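Probable aminotransferase (Pseudomonas aeruginosa, PDB 5YKR) is a probable class-III aminotransferase of the pyridoxal-phosphate-dependent family, carrying its cofactor covalently bound. Local coordinates at residues Ala255-Glu260 against Pro279-Leu284. Numbering follows the deposited sequence.
Sequences ALIIDE and PDFFVL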
loop_
_atom_site.group_PDB
_atom_site.type_symbol
_atom_site.label_atom_id
_atom_site.label_comp_id
_atom_site.label_asym_id
_atom_site.label_seq_id
_atom_site.Cartn_x
_atom_site.Cartn_y
_atom_site.Cartn_z
ATOM N N ALA A 255 21.465 -2.385 11.545
ATOM C CA ALA A 255 20.242 -1.671 11.925
ATOM C C ALA A 255 19.271 -2.571 12.648
ATOM O O ALA A 255 19.014 -3.684 12.184
ATOM C CB ALA A 255 19.591 -1.052 10.701
ATOM N N LEU A 256 18.658 -2.056 13.711
ATOM C CA LEU A 256 17.636 -2.772 14.455
ATOM C C LEU A 256 16.284 -2.107 14.131
ATOM O O LEU A 256 16.050 -0.932 14.512
ATOM C CB LEU A 256 17.900 -2.698 15.967
ATOM C CG LEU A 256 16.868 -3.357 16.860
ATOM C CD1 LEU A 256 16.676 -4.805 16.508
ATOM C CD2 LEU A 256 17.259 -3.142 18.335
ATOM N N ILE A 257 15.431 -2.853 13.427
ATOM C CA ILE A 257 14.113 -2.362 13.024
ATOM C C ILE A 257 13.071 -3.051 13.890
ATOM O O ILE A 257 12.936 -4.290 13.855
ATOM C CB ILE A 257 13.799 -2.688 11.547
ATOM C CG1 ILE A 257 14.936 -2.262 10.609
ATOM C CG2 ILE A 257 12.441 -2.067 11.164
ATOM C CD1 ILE A 257 14.827 -2.919 9.258
ATOM N N ILE A 258 12.309 -2.227 14.635
ATOM C CA ILE A 258 11.291 -2.731 15.559
ATOM C C ILE A 258 9.921 -2.414 14.950
ATOM O O ILE A 258 9.562 -1.255 14.733
ATOM C CB ILE A 258 11.443 -2.121 16.955
ATOM C CG1 ILE A 258 12.831 -2.470 17.546
ATOM C CG2 ILE A 258 10.323 -2.571 17.848
ATOM C CD1 ILE A 258 13.078 -3.903 17.778
ATOM N N ASP A 259 9.179 -3.474 14.635
ATOM C CA ASP A 259 7.864 -3.423 14.001
ATOM C C ASP A 259 6.787 -3.591 15.075
ATOM O O ASP A 259 6.600 -4.672 15.632
ATOM C CB ASP A 259 7.748 -4.539 12.944
ATOM C CG ASP A 259 6.446 -4.523 12.186
ATOM O OD1 ASP A 259 5.511 -3.765 12.518
ATOM O OD2 ASP A 259 6.365 -5.368 11.208
ATOM N N GLU A 260 6.072 -2.477 15.338
ATOM C CA GLU A 260 5.105 -2.365 16.415
ATOM C C GLU A 260 3.674 -2.378 15.919
ATOM O O GLU A 260 2.731 -1.991 16.626
ATOM C CB GLU A 260 5.358 -1.112 17.254
ATOM C CG GLU A 260 6.702 -1.232 17.989
ATOM C CD GLU A 260 6.546 -1.190 19.511
ATOM O OE1 GLU A 260 5.517 -1.683 20.066
ATOM O OE2 GLU A 260 7.495 -0.710 20.194
ATOM N N PRO A 279 15.315 1.452 19.397
ATOM C CA PRO A 279 15.290 1.049 17.963
ATOM C C PRO A 279 16.135 1.992 17.114
ATOM O O PRO A 279 16.185 3.175 17.397
ATOM C CB PRO A 279 13.818 1.177 17.567
ATOM C CG PRO A 279 13.216 1.958 18.645
ATOM C CD PRO A 279 14.021 1.947 19.877
ATOM N N ASP A 280 16.710 1.474 16.063
ATOM C CA ASP A 280 17.226 2.340 14.969
ATOM C C ASP A 280 16.130 2.839 14.044
ATOM O O ASP A 280 16.198 3.939 13.546
ATOM C CB ASP A 280 18.344 1.646 14.194
ATOM C CG ASP A 280 19.493 1.273 15.078
ATOM O OD1 ASP A 280 19.949 2.140 15.895
ATOM O OD2 ASP A 280 19.966 0.098 14.973
ATOM N N PHE A 281 15.191 1.945 13.766
ATOM C CA PHE A 281 14.004 2.214 12.970
ATOM C C PHE A 281 12.793 1.661 13.720
ATOM O O PHE A 281 12.888 0.628 14.372
ATOM C CB PHE A 281 14.059 1.541 11.592
ATOM C CG PHE A 281 15.137 2.050 10.697
ATOM C CD1 PHE A 281 16.398 1.520 10.772
ATOM C CD2 PHE A 281 14.878 3.016 9.746
ATOM C CE1 PHE A 281 17.404 1.964 9.939
ATOM C CE2 PHE A 281 15.893 3.468 8.872
ATOM C CZ PHE A 281 17.157 2.935 8.998
ATOM N N PHE A 282 11.664 2.345 13.558
ATOM C CA PHE A 282 10.400 1.984 14.215
ATOM C C PHE A 282 9.325 2.004 13.141
ATOM O O PHE A 282 9.219 2.989 12.395
ATOM C CB PHE A 282 10.114 3.070 15.274
ATOM C CG PHE A 282 8.866 2.880 16.060
ATOM C CD1 PHE A 282 7.616 3.323 15.570
ATOM C CD2 PHE A 282 8.927 2.287 17.327
ATOM C CE1 PHE A 282 6.485 3.131 16.327
ATOM C CE2 PHE A 282 7.776 2.131 18.065
ATOM C CZ PHE A 282 6.565 2.552 17.578
ATOM N N VAL A 283 8.554 0.935 13.034
ATOM C CA VAL A 283 7.485 0.820 12.046
ATOM C C VAL A 283 6.131 0.594 12.723
ATOM O O VAL A 283 6.023 -0.231 13.660
ATOM C CB VAL A 283 7.791 -0.379 11.097
ATOM C CG1 VAL A 283 6.594 -0.731 10.192
ATOM C CG2 VAL A 283 9.056 -0.088 10.300
ATOM N N LEU A 284 5.114 1.296 12.242
ATOM C CA LEU A 284 3.764 1.161 12.795
ATOM C C LEU A 284 2.690 1.375 11.751
ATOM O O LEU A 284 2.577 2.485 11.224
ATOM C CB LEU A 284 3.580 2.160 13.944
ATOM C CG LEU A 284 2.156 2.320 14.507
ATOM C CD1 LEU A 284 1.574 0.983 15.012
ATOM C CD2 LEU A 284 2.210 3.346 15.638
#
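Ile258 is bonded to the neighbouring parallel strand through both its N and its O: N donates to Phe281 O at 2.9 Å, almost straight at 174°, and O receives Val283 N. Glu260 N continues to Val283 O. At the start of 281-284, Leu256 O accepts Phe281 N and Asp280 N, while Asp280, with CG beside its own backbone N (chi1 -59°), sets the anti lone pair of OD2 on Leu256 N at 2.8 Å. Aspartate suits this one partly exposed position, since OD2 also forms a salt bridge with Arg246. The other eleven residues are buried. Branched Ile257 packs CG2 against Phe281 CB and Val283 CG2, each at 4.0 Å, under helix 139-154, and small Ala255 CB fits at the Phe281 ring edge. On the face of Ile258 and Phe282, Ile258 CG1 meets Pro279 CB. Glu260 reaches across, CG 3.5 Å from Phe282 CE2; OE1 takes Thr263 OG1 and Tyr271 N, OE2 Ser272 N. Asp259 OD1 is hydrogen-bonded to Thr261 OG1 and OD2 to His167 ND1 and Asn143 ND2, with OD2 near N1 of modified Lys286. Such a beta-alpha-beta unit, an aspartate ending its first strand near the cofactor, is characteristic of fold-type I pyridoxal-phosphate enzymes.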